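Local coordinates for 3-dehydroshikimate dehydratase (PDB 5HMQ), which catalyses the metal-dependent dehydration of 3-dehydroshikimate to protocatechuate, a common intermediate in the degradation of quinate and shikimate, at residues 89-94 and 127-132; 168-173 and 210-215; 382-387 and 462-467. All coordinates share one frame; numbering follows the deposited sequence.

Contact 1 of 3, residues 89-94 and 127-132; sequences LMQELG and GKRGLR
Gln-91 lays its extended side chain against the end of Arg-129, its carboxamide meeting the edge of the guanidinium. The one clear polar bond across the contact runs from Arg-129 NH2 to Gln-91 OE1, 2.8 Å long with an N-H...O angle of 155°. The oxygen lies within 10° of the guanidinium plane, whereas NH2 stands well above the plane of the amide carbonyl, and the two flat groups are turned 64° against each other. A kink at chi3 of Arg-129 bends the chain and carries NH2 to this oxygen. The same guanidinium also forms salt bridges from NH2 to Asp-88 and from NH1 to Glu-84, both on helix 76-93, so one arginine spans acidic and amide groups along a single helix.

Beneath this polar pair lies an apolar layer. The selenomethionine Met-90 brings its terminal CE to 4.2 Å from Leu-131 CD1, and Leu-131 CD2 approaches CG of Gln-91 at 4.4 Å. Phe-87 backs both Leu-131 and the arginine, while Met-90 continues inward onto Phe-62 and Val-98.

Gly-130, at positive phi, closes helix 112-128 in a Schellman motif, after which the chain turns through Leu-131 into strand 132-136. The contact thus packs the ends of two successive outer helices, each leading into a parallel strand, as expected in the beta/alpha repeat of a TIM barrel.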
# COMPACT_ATOMS: atom_id res chain seq x y z
N LEU C 89 6.31 33.23 -11.32
CA LEU C 89 6.37 32.18 -10.31
C LEU C 89 7.74 31.51 -10.30
O LEU C 89 8.30 31.22 -9.24
CB LEU C 89 5.27 31.16 -10.57
CG LEU C 89 5.03 30.03 -9.58
CD1 LEU C 89 4.69 30.62 -8.23
CD2 LEU C 89 3.90 29.14 -10.07
N MSE C 90 8.31 31.28 -11.48
CA MSE C 90 9.61 30.61 -11.61
C MSE C 90 10.74 31.42 -11.00
O MSE C 90 11.65 30.87 -10.38
CB MSE C 90 9.90 30.32 -13.08
CG MSE C 90 8.95 29.33 -13.70
SE MSE C 90 8.91 29.48 -15.64
CE MSE C 90 10.75 28.96 -16.01
N GLN C 91 10.69 32.74 -11.18
CA GLN C 91 11.73 33.59 -10.61
C GLN C 91 11.65 33.63 -9.09
O GLN C 91 12.68 33.79 -8.43
CB GLN C 91 11.66 34.99 -11.22
CG GLN C 91 12.33 35.05 -12.58
CD GLN C 91 12.14 36.37 -13.30
OE1 GLN C 91 11.25 37.15 -12.95
NE2 GLN C 91 12.96 36.63 -14.31
N GLU C 92 10.46 33.47 -8.52
CA GLU C 92 10.39 33.33 -7.07
C GLU C 92 10.85 31.95 -6.61
O GLU C 92 11.37 31.81 -5.50
CB GLU C 92 8.97 33.59 -6.57
CG GLU C 92 8.44 34.98 -6.87
CD GLU C 92 8.96 35.99 -5.86
OE1 GLU C 92 9.43 35.56 -4.77
OE2 GLU C 92 8.90 37.20 -6.14
N LEU C 93 10.69 30.93 -7.46
CA LEU C 93 11.20 29.60 -7.15
C LEU C 93 12.70 29.47 -7.35
O LEU C 93 13.32 28.61 -6.72
CB LEU C 93 10.48 28.55 -8.00
CG LEU C 93 9.01 28.30 -7.68
CD1 LEU C 93 8.39 27.39 -8.73
CD2 LEU C 93 8.87 27.70 -6.29
N GLY C 94 13.29 30.31 -8.20
CA GLY C 94 14.71 30.18 -8.49
C GLY C 94 15.03 29.16 -9.57
O GLY C 94 16.13 28.60 -9.57
N GLY C 127 12.97 34.06 -23.32
CA GLY C 127 14.33 34.55 -23.45
C GLY C 127 14.49 35.97 -22.92
O GLY C 127 15.50 36.30 -22.29
N LYS C 128 13.50 36.82 -23.17
CA LYS C 128 13.55 38.20 -22.69
C LYS C 128 13.72 38.26 -21.18
O LYS C 128 14.47 39.09 -20.66
CB LYS C 128 12.30 38.95 -23.14
CG LYS C 128 12.18 40.37 -22.62
CD LYS C 128 10.97 41.05 -23.23
CE LYS C 128 10.79 42.46 -22.70
NZ LYS C 128 9.57 43.09 -23.27
N ARG C 129 13.02 37.39 -20.46
CA ARG C 129 13.09 37.38 -19.00
C ARG C 129 14.21 36.51 -18.47
O ARG C 129 14.33 36.35 -17.25
CB ARG C 129 11.74 36.95 -18.43
CG ARG C 129 10.65 37.97 -18.74
CD ARG C 129 9.37 37.69 -17.99
NE ARG C 129 9.58 37.68 -16.55
CZ ARG C 129 8.59 37.64 -15.66
NH1 ARG C 129 7.33 37.61 -16.08
NH2 ARG C 129 8.85 37.62 -14.36
N GLY C 130 15.03 35.93 -19.34
CA GLY C 130 16.12 35.07 -18.90
C GLY C 130 15.70 33.67 -18.54
O GLY C 130 16.32 33.04 -17.68
N LEU C 131 14.65 33.15 -19.19
CA LEU C 131 14.10 31.84 -18.90
C LEU C 131 14.09 31.00 -20.18
O LEU C 131 14.39 31.48 -21.27
CB LEU C 131 12.68 31.96 -18.32
CG LEU C 131 12.60 32.91 -17.11
CD1 LEU C 131 11.16 33.12 -16.67
CD2 LEU C 131 13.45 32.40 -15.95
N ARG C 132 13.76 29.72 -20.01
CA ARG C 132 13.84 28.74 -21.09
C ARG C 132 12.54 27.96 -21.20
O ARG C 132 11.87 27.68 -20.20
CB ARG C 132 15.02 27.80 -20.82
CG ARG C 132 16.37 28.52 -20.85
CD ARG C 132 17.46 27.73 -20.12
NE ARG C 132 17.64 26.37 -20.60
CZ ARG C 132 17.86 25.34 -19.79
NH1 ARG C 132 17.91 25.53 -18.47
NH2 ARG C 132 18.03 24.12 -20.29

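Contact 2 of 3, residues 168-173 and 210-215; sequences SFHTLS and HFRCFP
Arg-212 reaches across to helix 168-172 as an almost straight rod, its chain extended from CG to NE, and passes beside Phe-169 before ending at His-170. CB of Phe-169 sits over one guanidinium face, 3.7 Å from Arg-212 CZ. The phenylalanine ring is inclined by 32° to the guanidinium, too far for a parallel stack, with its CG 3.8 Å from Arg-212 NE. This ring is swung away from its own backbone nitrogen (chi1 -179°), which directs it at the arginine; CB of Ser-173 covers one of its faces.

His-170 turns a ring face to the arginine. Arg-212 NH2 stands above that face toward the rim of the ring, 3.1 Å from His-170 NE2. Ser-173 is tied back to the preceding turn: both its OG and its N donate to Phe-169 O, the OG bond measuring 2.8 Å.

The guanidinium is fixed from outside the two segments too. NE bonds to Ser-208 OG, while NH1 bonds to Asp-167 OD2 and to the backbone O of Glu-241. Since Asp-167 and Glu-241 are ligands of the catalytic divalent metal, the buried arginine is a second-shell residue at the dehydratase active site, at the C-terminal ends of the strands in this xylose isomerase-like TIM barrel.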
# COMPACT_ATOMS: atom_id res chain seq x y z
N SER C 168 10.44 9.33 -21.83
CA SER C 168 10.57 7.97 -22.34
C SER C 168 9.22 7.29 -22.52
O SER C 168 9.05 6.49 -23.45
CB SER C 168 11.46 7.14 -21.42
OG SER C 168 10.89 7.02 -20.13
N PHE C 169 8.24 7.59 -21.67
CA PHE C 169 6.94 6.94 -21.82
C PHE C 169 6.23 7.43 -23.07
O PHE C 169 5.70 6.62 -23.85
CB PHE C 169 6.05 7.17 -20.59
CG PHE C 169 4.71 6.50 -20.70
CD1 PHE C 169 3.66 7.12 -21.37
CD2 PHE C 169 4.51 5.24 -20.18
CE1 PHE C 169 2.44 6.49 -21.50
CE2 PHE C 169 3.29 4.61 -20.30
CZ PHE C 169 2.25 5.23 -20.96
N HIS C 170 6.19 8.75 -23.29
CA HIS C 170 5.46 9.28 -24.43
C HIS C 170 6.03 8.77 -25.75
O HIS C 170 5.29 8.61 -26.73
CB HIS C 170 5.48 10.81 -24.40
CG HIS C 170 4.65 11.41 -23.31
ND1 HIS C 170 3.30 11.14 -23.16
CD2 HIS C 170 4.97 12.27 -22.31
CE1 HIS C 170 2.84 11.80 -22.12
NE2 HIS C 170 3.83 12.49 -21.59
N THR C 171 7.33 8.50 -25.79
CA THR C 171 7.94 7.97 -27.01
C THR C 171 7.72 6.47 -27.14
O THR C 171 7.30 5.99 -28.19
CB THR C 171 9.44 8.30 -27.03
OG1 THR C 171 9.61 9.72 -27.11
CG2 THR C 171 10.11 7.64 -28.22
N LEU C 172 8.02 5.71 -26.08
CA LEU C 172 7.97 4.26 -26.17
C LEU C 172 6.56 3.69 -26.09
O LEU C 172 6.34 2.57 -26.57
CB LEU C 172 8.85 3.63 -25.08
CG LEU C 172 10.35 3.95 -25.18
CD1 LEU C 172 11.14 3.18 -24.14
CD2 LEU C 172 10.86 3.64 -26.58
N SER C 173 5.60 4.42 -25.51
CA SER C 173 4.23 3.92 -25.48
C SER C 173 3.62 3.87 -26.88
O SER C 173 2.74 3.04 -27.14
CB SER C 173 3.36 4.79 -24.57
OG SER C 173 3.26 6.11 -25.07
N HIS C 210 -1.88 5.82 -14.88
CA HIS C 210 -1.90 4.87 -13.78
C HIS C 210 -0.72 3.90 -13.72
O HIS C 210 -0.48 3.34 -12.65
CB HIS C 210 -3.19 4.03 -13.83
CG HIS C 210 -4.44 4.84 -13.73
ND1 HIS C 210 -4.82 5.48 -12.57
CD2 HIS C 210 -5.42 5.09 -14.63
CE1 HIS C 210 -5.97 6.10 -12.76
NE2 HIS C 210 -6.36 5.88 -14.01
N PHE C 211 0.01 3.69 -14.81
CA PHE C 211 0.97 2.58 -14.85
C PHE C 211 2.42 2.99 -15.04
O PHE C 211 3.27 2.11 -15.25
CB PHE C 211 0.56 1.57 -15.93
CG PHE C 211 -0.75 0.91 -15.64
CD1 PHE C 211 -0.80 -0.20 -14.81
CD2 PHE C 211 -1.93 1.39 -16.17
CE1 PHE C 211 -2.00 -0.81 -14.52
CE2 PHE C 211 -3.13 0.78 -15.89
CZ PHE C 211 -3.17 -0.33 -15.06
N ARG C 212 2.75 4.27 -14.96
CA ARG C 212 4.16 4.65 -14.98
C ARG C 212 4.85 4.13 -13.73
O ARG C 212 4.27 4.11 -12.64
CB ARG C 212 4.31 6.17 -15.08
CG ARG C 212 4.20 6.73 -16.48
CD ARG C 212 4.44 8.23 -16.47
NE ARG C 212 4.13 8.84 -17.76
CZ ARG C 212 4.86 9.81 -18.32
NH1 ARG C 212 5.94 10.27 -17.70
NH2 ARG C 212 4.51 10.31 -19.49
N CYS C 213 6.10 3.68 -13.89
CA CYS C 213 6.90 3.23 -12.77
C CYS C 213 8.36 3.55 -13.06
O CYS C 213 8.70 4.07 -14.13
CB CYS C 213 6.69 1.73 -12.50
SG CYS C 213 6.86 0.68 -13.96
N PHE C 214 9.23 3.24 -12.10
CA PHE C 214 10.64 3.60 -12.23
C PHE C 214 11.35 2.68 -13.22
O PHE C 214 10.95 1.52 -13.40
CB PHE C 214 11.33 3.54 -10.87
CG PHE C 214 10.86 4.59 -9.91
CD1 PHE C 214 10.66 5.89 -10.33
CD2 PHE C 214 10.63 4.28 -8.58
CE1 PHE C 214 10.23 6.87 -9.45
CE2 PHE C 214 10.21 5.25 -7.69
CZ PHE C 214 10.00 6.54 -8.12
N PRO C 215 12.39 3.18 -13.88
CA PRO C 215 13.15 2.35 -14.83
C PRO C 215 13.57 1.02 -14.23
O PRO C 215 14.16 0.95 -13.15
CB PRO C 215 14.37 3.23 -15.15
CG PRO C 215 13.89 4.62 -14.95
CD PRO C 215 12.87 4.57 -13.85

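Contact 3 of 3, residues 382-387 and 462-467; sequences TAFRGQ and YKSLFD
Phe-384 meets Ser-464 through a CH-pi contact: Ser-464 CB stands over one face of the ring, 4.0 Å from its centroid and 17° off the normal. CB is displaced toward the CD1-CE1 side of the ring, lying 3.8 Å from Phe-384 CD1. On the CD2-CE2 side the ring approaches the serine backbone, with Phe-384 CE2 3.4 Å from Ser-464 O. The phenylalanine has CG opposite its carbonyl carbon (chi1 -77°), a setting that sends the ring toward helix 455-465. Phe-287 meets this ring edge-to-face.

Purely apolar packing comes from Leu-465, whose two methyl branches divide the work. CD1 lies 3.7 Å from Phe-384 CB, and CD2 lies 4.0 Å from CA of Gly-386, which the glycine presents bare to the leucine. The contact joins the two vicinal oxygen chelate (VOC) modules of the dioxygenase-like half: helix 374-383 belongs to the first and helix 455-465 to the second.

No hydrogen bond links the two segments. Arg-385, at positive phi, is the C-prime residue of a Schellman motif, in which Arg-385 N bonds to Thr-382 O at 2.8 Å and Gly-386 N pairs with Ala-381 O. Ser-464 OG bonds back to Leu-460 O within its helix. Arg-261, on helix 252-276 of the barrel half, donates from NE to Phe-384 O and also packs against Ser-464 and Leu-465.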
# COMPACT_ATOMS: atom_id res chain seq x y z
N THR C 382 26.10 -2.76 -1.80
CA THR C 382 26.34 -1.49 -1.13
C THR C 382 26.29 -0.32 -2.11
O THR C 382 25.76 0.75 -1.78
CB THR C 382 27.69 -1.53 -0.41
OG1 THR C 382 27.70 -2.62 0.52
CG2 THR C 382 27.93 -0.22 0.34
N ALA C 383 26.83 -0.51 -3.32
CA ALA C 383 26.81 0.57 -4.31
C ALA C 383 25.39 0.96 -4.68
O ALA C 383 25.13 2.15 -4.94
CB ALA C 383 27.59 0.15 -5.56
N PHE C 384 24.47 0.01 -4.72
CA PHE C 384 23.06 0.30 -4.95
C PHE C 384 22.32 0.58 -3.65
O PHE C 384 21.09 0.54 -3.62
CB PHE C 384 22.40 -0.83 -5.72
CG PHE C 384 22.72 -0.83 -7.19
CD1 PHE C 384 22.12 0.07 -8.04
CD2 PHE C 384 23.63 -1.74 -7.71
CE1 PHE C 384 22.41 0.08 -9.39
CE2 PHE C 384 23.93 -1.74 -9.06
CZ PHE C 384 23.32 -0.83 -9.90
N ARG C 385 23.06 0.83 -2.56
CA ARG C 385 22.52 1.34 -1.31
C ARG C 385 21.59 0.34 -0.63
O ARG C 385 20.59 0.72 -0.01
CB ARG C 385 21.82 2.68 -1.53
CG ARG C 385 22.75 3.70 -2.15
CD ARG C 385 22.01 4.88 -2.74
NE ARG C 385 22.94 5.78 -3.42
CZ ARG C 385 23.18 7.03 -3.05
NH1 ARG C 385 22.56 7.54 -1.99
NH2 ARG C 385 24.05 7.77 -3.73
N GLY C 386 21.91 -0.94 -0.73
CA GLY C 386 21.31 -1.91 0.15
C GLY C 386 21.97 -1.84 1.51
O GLY C 386 23.02 -1.23 1.68
N GLN C 387 21.34 -2.47 2.49
CA GLN C 387 21.89 -2.44 3.84
C GLN C 387 22.70 -3.70 4.09
O GLN C 387 22.11 -4.78 4.22
CB GLN C 387 20.79 -2.29 4.88
CG GLN C 387 21.33 -2.24 6.30
CD GLN C 387 20.25 -2.02 7.35
OE1 GLN C 387 19.07 -2.18 7.08
NE2 GLN C 387 20.67 -1.64 8.55
N TYR C 462 16.02 -6.74 -6.79
CA TYR C 462 16.75 -7.89 -7.33
C TYR C 462 17.40 -7.58 -8.67
O TYR C 462 18.50 -8.08 -8.95
CB TYR C 462 15.81 -9.10 -7.44
CG TYR C 462 15.78 -9.94 -6.19
CD1 TYR C 462 16.84 -10.77 -5.86
CD2 TYR C 462 14.68 -9.91 -5.33
CE1 TYR C 462 16.82 -11.54 -4.71
CE2 TYR C 462 14.65 -10.68 -4.18
CZ TYR C 462 15.72 -11.49 -3.88
OH TYR C 462 15.70 -12.27 -2.74
N LYS C 463 16.76 -6.76 -9.50
CA LYS C 463 17.36 -6.41 -10.79
C LYS C 463 18.65 -5.62 -10.61
O LYS C 463 19.62 -5.84 -11.34
CB LYS C 463 16.38 -5.61 -11.65
CG LYS C 463 15.38 -6.45 -12.43
CD LYS C 463 14.61 -5.58 -13.40
CE LYS C 463 13.83 -6.41 -14.40
NZ LYS C 463 13.06 -5.56 -15.35
N SER C 464 18.68 -4.70 -9.65
CA SER C 464 19.84 -3.82 -9.53
C SER C 464 20.93 -4.42 -8.64
O SER C 464 22.08 -4.54 -9.08
CB SER C 464 19.42 -2.45 -9.00
OG SER C 464 18.87 -2.53 -7.69
N LEU C 465 20.59 -4.81 -7.41
CA LEU C 465 21.61 -5.30 -6.49
C LEU C 465 22.24 -6.61 -6.95
O LEU C 465 23.43 -6.84 -6.72
CB LEU C 465 21.03 -5.47 -5.09
CG LEU C 465 21.03 -4.23 -4.18
CD1 LEU C 465 19.92 -3.27 -4.57
CD2 LEU C 465 20.90 -4.63 -2.71
N PHE C 466 21.46 -7.48 -7.59
CA PHE C 466 21.93 -8.82 -7.93
C PHE C 466 21.88 -9.10 -9.43
O PHE C 466 22.15 -10.24 -9.84
CB PHE C 466 21.12 -9.86 -7.16
CG PHE C 466 21.27 -9.73 -5.67
CD1 PHE C 466 22.38 -10.25 -5.03
CD2 PHE C 466 20.31 -9.07 -4.92
CE1 PHE C 466 22.52 -10.12 -3.66
CE2 PHE C 466 20.44 -8.94 -3.56
CZ PHE C 466 21.55 -9.47 -2.92
N ASP C 467 21.54 -8.11 -10.25
CA ASP C 467 21.55 -8.23 -11.71
C ASP C 467 20.67 -9.39 -12.18
O ASP C 467 21.04 -10.14 -13.09
CB ASP C 467 22.98 -8.37 -12.25
CG ASP C 467 23.08 -8.05 -13.73
OD1 ASP C 467 22.20 -7.33 -14.25
OD2 ASP C 467 24.04 -8.52 -14.38

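Contacts 1 and 2 both belong to the TIM barrel, but their centres are about 29 Å apart and their nearest atoms about 17 Å. Contact 1 lies away from the annotated sites. Contact 2 adjoins the catalytic metal: the side chain of His-170 comes to about 4 Å from the bound magnesium. Contact 3 sits in the dioxygenase-like half, its centre about 39 Å from that of contact 1 and about 23 Å from that of contact 2, although its nearest atoms approach contact 2 to about 7 Å. Helix 252-276 touches both, meeting Phe-214 and Pro-215 of contact 2 through Ser-262 and contact 3 through Arg-261. The three contacts follow one another in series along the chain.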